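Local coordinates for protein sugar isomerase (Sinorhizobium meliloti, PDB 3QC0) that is probably a zinc-dependent sugar isomerase of the xylose isomerase-like TIM-barrel family, binding a zinc ion, at residues I141-P146 against G159-I164; N189-A194 against K230-R235; K198-H203 against R234-A239. One frame throughout, in Å; residues are numbered along the deposited sequence. Where two conformers were deposited one is given.

How the interactions relate
All three contacts lie in the fifth to seventh strand-helix units of one eight-stranded parallel barrel. Interaction 1 comes first along the chain and pairs the end of strand 139-141 and the loop beyond it with helix 158-168. Interactions 2 and 3 follow and both end on helix 229-238, sharing R234 and R235, with centres only 6 Å apart; helix 187-196 leads directly into strand 200-205. The centre of interaction 1 lies 14 Å from each of the others. R193 ties its helix to helix 158-168 through D163, while R233 reaches H203 of the strand. Together they join three outer helices to barrel strands next to the zinc site.

Interaction 1. Residues I141-P146 against G159-I164; sequences IEPLHP and GQALDI
In the fifth beta-alpha unit of the TIM barrel, the chain from I141 through P143, where strand 139-141 passes into its following loop, packs against helix 158-168. The contact is wholly apolar and buried. I141 does most of the work with its two branches. I141 CG2, anti to the backbone N, meets A161 CB at 3.9 Å, while CG1, anti to the carbonyl carbon (chi1 -57°), carries the extended arm to the other side. There I141 CD1 reaches I164 CG2 at 3.6 Å, the two side chains crossing obliquely, so that one isoleucine spans about one turn of the helix. P143 adds one corner of its ring: P143 CD lies 4.0 Å from A161 CB. The small methyl of A161 thus touches both I141 CG2 and the proline ring, and the backbones come close, with P143 CA and A161 CA 6.1 Å apart. Between I141 and P143, E142 turns its side chain away from the helix and gives OE2 to the zinc ion, which D177, H204 and E248 also bind. The alternation puts the metal ligand on one side of the chain and its apolar flanks on the other. Around the contact, I141 also touches I125 and I164 touches V122, both on helix 114-135; A161 leans on V174 of strand 172-177, and P143 packs against V181 of helix 178-181.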
loop_
_atom_site.group_PDB
_atom_site.type_symbol
_atom_site.label_atom_id
_atom_site.label_comp_id
_atom_site.label_asym_id
_atom_site.label_seq_id
_atom_site.Cartn_x
_atom_site.Cartn_y
_atom_site.Cartn_z
ATOM N N ILE A 141 15.710 -9.798 0.597
ATOM C CA ILE A 141 14.889 -8.648 0.995
ATOM C C ILE A 141 13.501 -8.859 0.423
ATOM O O ILE A 141 13.329 -8.998 -0.804
ATOM C CB ILE A 141 15.472 -7.329 0.450
ATOM C CG1 ILE A 141 16.916 -7.088 0.907
ATOM C CG2 ILE A 141 14.548 -6.132 0.823
ATOM C CD1 ILE A 141 17.590 -5.865 0.251
ATOM N N GLU A 142 12.520 -8.853 1.310
ATOM C CA GLU A 142 11.112 -9.005 0.899
ATOM C C GLU A 142 10.465 -7.616 0.948
ATOM O O GLU A 142 10.192 -7.105 2.020
ATOM C CB GLU A 142 10.368 -9.977 1.811
ATOM C CG GLU A 142 9.019 -10.387 1.229
ATOM C CD GLU A 142 8.185 -11.233 2.154
ATOM O OE1 GLU A 142 8.414 -11.161 3.362
ATOM O OE2 GLU A 142 7.312 -11.949 1.633
ATOM N N PRO A 143 10.292 -6.966 -0.215
ATOM C CA PRO A 143 9.461 -5.733 -0.123
ATOM C C PRO A 143 8.080 -6.123 0.395
ATOM O O PRO A 143 7.516 -7.135 -0.048
ATOM C CB PRO A 143 9.429 -5.212 -1.565
ATOM C CG PRO A 143 9.734 -6.410 -2.419
ATOM C CD PRO A 143 10.685 -7.269 -1.591
ATOM N N LEU A 144 7.555 -5.316 1.309
ATOM C CA LEU A 144 6.287 -5.575 1.961
ATOM C C LEU A 144 5.273 -4.550 1.474
ATOM O O LEU A 144 5.612 -3.433 1.089
ATOM C CB LEU A 144 6.378 -5.520 3.486
ATOM C CG LEU A 144 6.239 -6.884 4.191
ATOM C CD1 LEU A 144 7.404 -7.847 3.870
ATOM C CD2 LEU A 144 6.013 -6.658 5.685
ATOM N N HIS A 145 4.005 -4.963 1.513
ATOM C CA HIS A 145 2.942 -4.098 1.097
ATOM C C HIS A 145 3.105 -2.748 1.792
ATOM O O HIS A 145 3.368 -2.694 2.988
ATOM C CB HIS A 145 1.586 -4.670 1.474
ATOM C CG HIS A 145 0.473 -4.065 0.708
ATOM N ND1 HIS A 145 -0.029 -2.807 0.998
ATOM C CD2 HIS A 145 -0.249 -4.549 -0.335
ATOM C CE1 HIS A 145 -1.035 -2.555 0.155
ATOM N NE2 HIS A 145 -1.149 -3.566 -0.696
ATOM N N PRO A 146 2.850 -1.663 1.054
ATOM C CA PRO A 146 2.939 -0.344 1.660
ATOM C C PRO A 146 2.142 -0.131 2.946
ATOM O O PRO A 146 2.520 0.715 3.746
ATOM C CB PRO A 146 2.452 0.592 0.533
ATOM C CG PRO A 146 3.004 -0.093 -0.708
ATOM C CD PRO A 146 2.869 -1.597 -0.418
ATOM N N GLY A 159 11.271 -2.093 -6.701
ATOM C CA GLY A 159 12.293 -1.193 -7.172
ATOM C C GLY A 159 13.238 -0.717 -6.074
ATOM O O GLY A 159 14.436 -0.680 -6.246
ATOM N N GLN A 160 12.677 -0.371 -4.923
ATOM C CA GLN A 160 13.457 0.052 -3.799
ATOM C C GLN A 160 14.303 -1.119 -3.298
ATOM O O GLN A 160 15.469 -0.938 -2.959
ATOM C CB GLN A 160 12.526 0.578 -2.711
ATOM C CG GLN A 160 13.228 0.949 -1.419
ATOM C CD GLN A 160 12.269 1.066 -0.242
ATOM O OE1 GLN A 160 11.126 0.616 -0.336
ATOM N NE2 GLN A 160 12.756 1.612 0.878
ATOM N N ALA A 161 13.698 -2.306 -3.173
ATOM C CA ALA A 161 14.460 -3.487 -2.737
ATOM C C ALA A 161 15.654 -3.730 -3.643
ATOM O O ALA A 161 16.772 -4.043 -3.192
ATOM C CB ALA A 161 13.557 -4.725 -2.654
ATOM N N LEU A 162 15.402 -3.641 -4.940
ATOM C CA LEU A 162 16.492 -3.826 -5.913
ATOM C C LEU A 162 17.553 -2.727 -5.832
ATOM O O LEU A 162 18.742 -2.997 -6.000
ATOM C CB LEU A 162 15.916 -3.970 -7.325
ATOM C CG LEU A 162 15.049 -5.224 -7.552
ATOM C CD1 LEU A 162 14.299 -5.156 -8.896
ATOM C CD2 LEU A 162 15.928 -6.519 -7.479
ATOM N N ASP A 163 17.152 -1.488 -5.579
ATOM C CA ASP A 163 18.106 -0.403 -5.333
ATOM C C ASP A 163 19.043 -0.754 -4.179
ATOM O O ASP A 163 20.262 -0.529 -4.250
ATOM C CB ASP A 163 17.406 0.911 -5.002
ATOM C CG ASP A 163 16.741 1.566 -6.207
ATOM O OD1 ASP A 163 16.925 1.157 -7.385
ATOM O OD2 ASP A 163 15.970 2.534 -5.936
ATOM N N ILE A 164 18.497 -1.346 -3.122
ATOM C CA ILE A 164 19.322 -1.727 -2.003
ATOM C C ILE A 164 20.261 -2.865 -2.408
ATOM O O ILE A 164 21.415 -2.843 -2.017
ATOM C CB ILE A 164 18.457 -2.138 -0.778
ATOM C CG1 ILE A 164 17.583 -0.952 -0.310
ATOM C CG2 ILE A 164 19.327 -2.748 0.356
ATOM C CD1 ILE A 164 16.485 -1.317 0.699
#

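Interaction 2. Residues N189-A194 against K230-R235; sequences NQIARA and KGIRRR
I191 holds CG2 anti to its backbone N and CG1 anti to the carbonyl carbon (chi1 -69°), with CD1 extended beyond, and this fork faces R235 and I232 across two neighbouring outer helices of the TIM barrel, 187-196 and 229-238. One branch rests on backbone: I191 CG2 lies 3.5 Å from R235 O. I191 CG2 is also 4.1 Å from R235 CB, so the arginine contributes the base of its side chain, which crosses that of I191 at about a right angle. From there R235 runs extended from CG to NE and takes its guanidinium away from the contact, on an exposed side. The longer branch touches I232 more loosely, with I191 CD1 at 4.3 Å from I232 CG2. I191 thus takes part in every side-chain contact between these two segments, and I232 in turn reaches L187 while I191 also covers A239. On another side of helix 187-196, R193 is directed toward helix 158-168, where its NH2 forms salt bridges with D163 and E166. Its other terminal nitrogen also bonds G159 O, and within its own helix R193 NH1 donates to Q190 OE1 at 2.9 Å, the bond fairly straight at 161° and the acceptor close to the guanidinium plane.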
loop_
_atom_site.group_PDB
_atom_site.type_symbol
_atom_site.label_atom_id
_atom_site.label_comp_id
_atom_site.label_asym_id
_atom_site.label_seq_id
_atom_site.Cartn_x
_atom_site.Cartn_y
_atom_site.Cartn_z
ATOM N N ASN A 189 8.440 -4.078 -15.197
ATOM C CA ASN A 189 9.814 -3.621 -15.420
ATOM C C ASN A 189 10.704 -4.041 -14.254
ATOM O O ASN A 189 11.854 -4.412 -14.461
ATOM C CB ASN A 189 9.898 -2.105 -15.537
ATOM C CG ASN A 189 9.479 -1.578 -16.915
ATOM O OD1 ASN A 189 9.594 -2.281 -17.946
ATOM N ND2 ASN A 189 9.014 -0.320 -16.938
ATOM N N GLN A 190 10.196 -4.012 -13.029
ATOM C CA GLN A 190 11.041 -4.352 -11.884
ATOM C C GLN A 190 11.301 -5.846 -11.785
ATOM O O GLN A 190 12.424 -6.242 -11.414
ATOM C CB GLN A 190 10.447 -3.790 -10.583
ATOM C CG GLN A 190 10.384 -2.243 -10.596
ATOM C CD GLN A 190 11.729 -1.582 -10.726
ATOM O OE1 GLN A 190 12.760 -2.081 -10.236
ATOM N NE2 GLN A 190 11.754 -0.442 -11.411
ATOM N N ILE A 191 10.347 -6.694 -12.199
ATOM C CA ILE A 191 10.622 -8.140 -12.289
ATOM C C ILE A 191 11.715 -8.394 -13.326
ATOM O O ILE A 191 12.650 -9.176 -13.077
ATOM C CB ILE A 191 9.378 -8.944 -12.610
ATOM C CG1 ILE A 191 8.404 -8.929 -11.423
ATOM C CG2 ILE A 191 9.702 -10.423 -12.919
ATOM C CD1 ILE A 191 7.025 -9.573 -11.719
ATOM N N ALA A 192 11.604 -7.764 -14.487
ATOM C CA ALA A 192 12.619 -7.909 -15.546
ATOM C C ALA A 192 13.969 -7.440 -15.052
ATOM O O ALA A 192 14.986 -8.104 -15.280
ATOM C CB ALA A 192 12.192 -7.153 -16.798
ATOM N N ARG A 193 13.997 -6.316 -14.338
ATOM C CA ARG A 193 15.209 -5.773 -13.720
ATOM C C ARG A 193 15.831 -6.752 -12.721
ATOM O O ARG A 193 17.058 -6.998 -12.769
ATOM C CB ARG A 193 14.922 -4.448 -13.024
ATOM C CG ARG A 193 16.120 -3.790 -12.379
ATOM C CD ARG A 193 15.692 -2.544 -11.663
ATOM N NE ARG A 193 16.717 -2.022 -10.815
ATOM C CZ ARG A 193 16.548 -1.351 -9.687
ATOM N NH1 ARG A 193 15.325 -1.047 -9.255
ATOM N NH2 ARG A 193 17.612 -0.930 -9.025
ATOM N N ALA A 194 15.003 -7.344 -11.861
ATOM C CA ALA A 194 15.446 -8.335 -10.882
ATOM C C ALA A 194 16.137 -9.503 -11.589
ATOM O O ALA A 194 17.150 -10.035 -11.095
ATOM C CB ALA A 194 14.273 -8.855 -10.053
ATOM N N LYS A 230 -0.914 -16.036 -12.759
ATOM C CA LYS A 230 -0.348 -16.619 -13.972
ATOM C C LYS A 230 0.606 -15.637 -14.641
ATOM O O LYS A 230 1.721 -15.985 -15.006
ATOM C CB LYS A 230 -1.490 -17.030 -14.917
ATOM C CG LYS A 230 -1.156 -17.582 -16.293
ATOM C CD LYS A 230 -2.456 -17.547 -17.229
ATOM C CE LYS A 230 -2.545 -18.664 -18.287
ATOM N NZ LYS A 230 -3.959 -18.896 -18.852
ATOM N N GLY A 231 0.161 -14.389 -14.799
ATOM C CA GLY A 231 0.978 -13.363 -15.430
ATOM C C GLY A 231 2.264 -13.021 -14.680
ATOM O O GLY A 231 3.333 -12.876 -15.266
ATOM N N ILE A 232 2.164 -12.884 -13.369
ATOM C CA ILE A 232 3.326 -12.603 -12.557
ATOM C C ILE A 232 4.331 -13.778 -12.701
ATOM O O ILE A 232 5.529 -13.554 -12.894
ATOM C CB ILE A 232 2.950 -12.354 -11.079
ATOM C CG1 ILE A 232 2.170 -11.015 -10.935
ATOM C CG2 ILE A 232 4.191 -12.379 -10.170
ATOM C CD1 ILE A 232 1.627 -10.758 -9.528
ATOM N N ARG A 233 3.835 -15.013 -12.596
ATOM C CA ARG A 233 4.729 -16.186 -12.661
ATOM C C ARG A 233 5.390 -16.254 -14.017
ATOM O O ARG A 233 6.571 -16.589 -14.080
ATOM C CB ARG A 233 4.011 -17.473 -12.357
ATOM C CG ARG A 233 4.919 -18.719 -12.458
ATOM C CD ARG A 233 5.994 -18.757 -11.384
ATOM N NE ARG A 233 6.932 -19.873 -11.613
ATOM C CZ ARG A 233 7.922 -20.193 -10.789
ATOM N NH1 ARG A 233 8.127 -19.516 -9.661
ATOM N NH2 ARG A 233 8.736 -21.205 -11.101
ATOM N N ARG A 234 4.651 -15.972 -15.089
ATOM C CA ARG A 234 5.254 -15.983 -16.428
ATOM C C ARG A 234 6.379 -14.962 -16.520
ATOM O O ARG A 234 7.439 -15.210 -17.112
ATOM C CB ARG A 234 4.221 -15.723 -17.544
ATOM C CG ARG A 234 3.242 -16.863 -17.793
ATOM C CD ARG A 234 2.445 -16.644 -19.117
ATOM N NE ARG A 234 2.177 -15.208 -19.354
ATOM C CZ ARG A 234 1.044 -14.544 -19.059
ATOM N NH1 ARG A 234 -0.018 -15.158 -18.535
ATOM N NH2 ARG A 234 0.967 -13.242 -19.311
ATOM N N ARG A 235 6.173 -13.795 -15.937
ATOM C CA ARG A 235 7.215 -12.791 -15.921
ATOM C C ARG A 235 8.416 -13.191 -15.057
ATOM O O ARG A 235 9.556 -12.928 -15.423
ATOM C CB ARG A 235 6.643 -11.449 -15.436
ATOM C CG ARG A 235 5.684 -10.822 -16.460
ATOM C CD ARG A 235 5.164 -9.535 -15.936
ATOM N NE ARG A 235 4.235 -8.901 -16.876
ATOM C CZ ARG A 235 4.581 -8.310 -18.010
ATOM N NH1 ARG A 235 5.864 -8.265 -18.414
ATOM N NH2 ARG A 235 3.613 -7.755 -18.765
#

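Interaction 3. Residues K198-H203 against R234-A239; sequences KAILAH and RRIEAA
I236 of helix 229-238 faces strand 200-205, and its side chain can be followed outward from CB. There I236 CG2, anti to the backbone N, forms one branch and stays 4.4 Å from I200 CD1, a loose contact. The other branch starts with CG1, anti to the carbonyl carbon (chi1 -72°), and ends in CD1, which lies over the face of the H203 imidazole. The methyl is nearly centred there: I236 CD1 is 3.4 Å from the centroid of the H203 ring and only 5° off the ring normal, a CH-pi contact. All five ring atoms are consequently at similar range, the closest being H203 CD2 at 3.5 Å from I236 CD1. The ring comes to this place because its CG is anti to the backbone N of H203 (chi1 177°), reaching out from the strand toward the helix. Its rotation is probably fixed further by the hydrogen bond between H203 ND1 and R233 NH1, from the preceding turn of the same helix; R233 NE in turn forms a salt bridge with E237. With a leucine in place of H203 there is no ring face or ND1, so I236 CD1 would probably pack less closely and R233 NH1 is likely to be left without this partner. At the start of the strand I200 makes the second contact, its CD1 sitting 3.8 Å from A239 CB, near the C-terminal end of helix 229-238. H203 lies next in sequence to the zinc ligand H204. This strand-to-helix packing belongs to the beta-alpha-beta crossover of strand 200-205, helix 229-238 and strand 245-247 in the TIM barrel.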
loop_
_atom_site.group_PDB
_atom_site.type_symbol
_atom_site.label_atom_id
_atom_site.label_comp_id
_atom_site.label_asym_id
_atom_site.label_seq_id
_atom_site.Cartn_x
_atom_site.Cartn_y
_atom_site.Cartn_z
ATOM N N LYS A 198 20.054 -11.001 -11.588
ATOM C CA LYS A 198 20.118 -12.363 -11.007
ATOM C C LYS A 198 19.754 -12.335 -9.515
ATOM O O LYS A 198 20.340 -13.048 -8.700
ATOM C CB LYS A 198 21.495 -13.036 -11.306
ATOM C CG LYS A 198 21.678 -13.188 -12.795
ATOM C CD LYS A 198 22.627 -14.362 -13.160
ATOM C CE LYS A 198 24.037 -14.078 -12.816
ATOM N NZ LYS A 198 24.980 -15.112 -13.518
ATOM N N ALA A 199 18.773 -11.486 -9.173
ATOM C CA ALA A 199 18.471 -11.197 -7.771
ATOM C C ALA A 199 17.264 -11.961 -7.230
ATOM O O ALA A 199 16.997 -11.832 -6.058
ATOM C CB ALA A 199 18.236 -9.648 -7.582
ATOM N N ILE A 200 16.509 -12.691 -8.062
ATOM C CA ILE A 200 15.251 -13.319 -7.589
ATOM C C ILE A 200 15.601 -14.575 -6.804
ATOM O O ILE A 200 16.224 -15.510 -7.325
ATOM C CB ILE A 200 14.215 -13.613 -8.702
ATOM C CG1 ILE A 200 13.938 -12.343 -9.541
ATOM C CG2 ILE A 200 12.924 -14.250 -8.059
ATOM C CD1 ILE A 200 13.052 -12.623 -10.772
ATOM N N LEU A 201 15.253 -14.580 -5.529
ATOM C CA LEU A 201 15.528 -15.719 -4.648
ATOM C C LEU A 201 14.306 -16.514 -4.228
ATOM O O LEU A 201 14.442 -17.657 -3.812
ATOM C CB LEU A 201 16.245 -15.243 -3.387
ATOM C CG LEU A 201 17.656 -14.702 -3.555
ATOM C CD1 LEU A 201 18.247 -13.993 -2.331
ATOM C CD2 LEU A 201 18.601 -15.887 -3.939
ATOM N N ALA A 202 13.117 -15.916 -4.286
ATOM C CA ALA A 202 11.919 -16.602 -3.852
ATOM C C ALA A 202 10.723 -15.949 -4.490
ATOM O O ALA A 202 10.781 -14.758 -4.847
ATOM C CB ALA A 202 11.783 -16.585 -2.312
ATOM N N HIS A 203 9.655 -16.729 -4.574
ATOM C CA HIS A 203 8.362 -16.306 -5.131
ATOM C C HIS A 203 7.282 -16.838 -4.230
ATOM O O HIS A 203 7.131 -18.074 -4.102
ATOM C CB HIS A 203 8.223 -16.858 -6.552
ATOM C CG HIS A 203 6.919 -16.555 -7.211
ATOM N ND1 HIS A 203 6.480 -17.232 -8.325
ATOM C CD2 HIS A 203 5.960 -15.622 -6.933
ATOM C CE1 HIS A 203 5.321 -16.727 -8.715
ATOM N NE2 HIS A 203 4.959 -15.786 -7.863
ATOM N N ARG A 234 4.651 -15.972 -15.089
ATOM C CA ARG A 234 5.254 -15.983 -16.428
ATOM C C ARG A 234 6.379 -14.962 -16.520
ATOM O O ARG A 234 7.439 -15.210 -17.112
ATOM C CB ARG A 234 4.221 -15.723 -17.544
ATOM C CG ARG A 234 3.242 -16.863 -17.793
ATOM C CD ARG A 234 2.445 -16.644 -19.117
ATOM N NE ARG A 234 2.177 -15.208 -19.354
ATOM C CZ ARG A 234 1.044 -14.544 -19.059
ATOM N NH1 ARG A 234 -0.018 -15.158 -18.535
ATOM N NH2 ARG A 234 0.967 -13.242 -19.311
ATOM N N ARG A 235 6.173 -13.795 -15.937
ATOM C CA ARG A 235 7.215 -12.791 -15.921
ATOM C C ARG A 235 8.416 -13.191 -15.057
ATOM O O ARG A 235 9.556 -12.928 -15.423
ATOM C CB ARG A 235 6.643 -11.449 -15.436
ATOM C CG ARG A 235 5.684 -10.822 -16.460
ATOM C CD ARG A 235 5.164 -9.535 -15.936
ATOM N NE ARG A 235 4.235 -8.901 -16.876
ATOM C CZ ARG A 235 4.581 -8.310 -18.010
ATOM N NH1 ARG A 235 5.864 -8.265 -18.414
ATOM N NH2 ARG A 235 3.613 -7.755 -18.765
ATOM N N ILE A 236 8.168 -13.830 -13.916
ATOM C CA ILE A 236 9.264 -14.316 -13.066
ATOM C C ILE A 236 10.117 -15.405 -13.781
ATOM O O ILE A 236 11.369 -15.350 -13.763
ATOM C CB ILE A 236 8.715 -14.772 -11.688
ATOM C CG1 ILE A 236 8.298 -13.538 -10.846
ATOM C CG2 ILE A 236 9.752 -15.585 -10.945
ATOM C CD1 ILE A 236 7.552 -13.910 -9.542
ATOM N N GLU A 237 9.434 -16.312 -14.451
ATOM C CA GLU A 237 10.098 -17.369 -15.251
ATOM C C GLU A 237 10.873 -16.745 -16.411
ATOM O O GLU A 237 12.012 -17.150 -16.676
ATOM C CB GLU A 237 9.071 -18.374 -15.731
ATOM C CG GLU A 237 8.570 -19.295 -14.602
ATOM C CD GLU A 237 7.481 -20.233 -15.023
ATOM O OE1 GLU A 237 7.081 -20.199 -16.208
ATOM O OE2 GLU A 237 6.967 -20.994 -14.180
ATOM N N ALA A 238 10.279 -15.758 -17.097
ATOM C CA ALA A 238 10.989 -15.053 -18.198
ATOM C C ALA A 238 12.220 -14.308 -17.724
ATOM O O ALA A 238 13.220 -14.223 -18.455
ATOM C CB ALA A 238 10.052 -14.125 -18.967
ATOM N N ALA A 239 12.198 -13.882 -16.459
ATOM C CA ALA A 239 13.295 -13.216 -15.808
ATOM C C ALA A 239 14.377 -14.178 -15.328
ATOM O O ALA A 239 15.412 -13.730 -14.836
ATOM C CB ALA A 239 12.766 -12.385 -14.597
#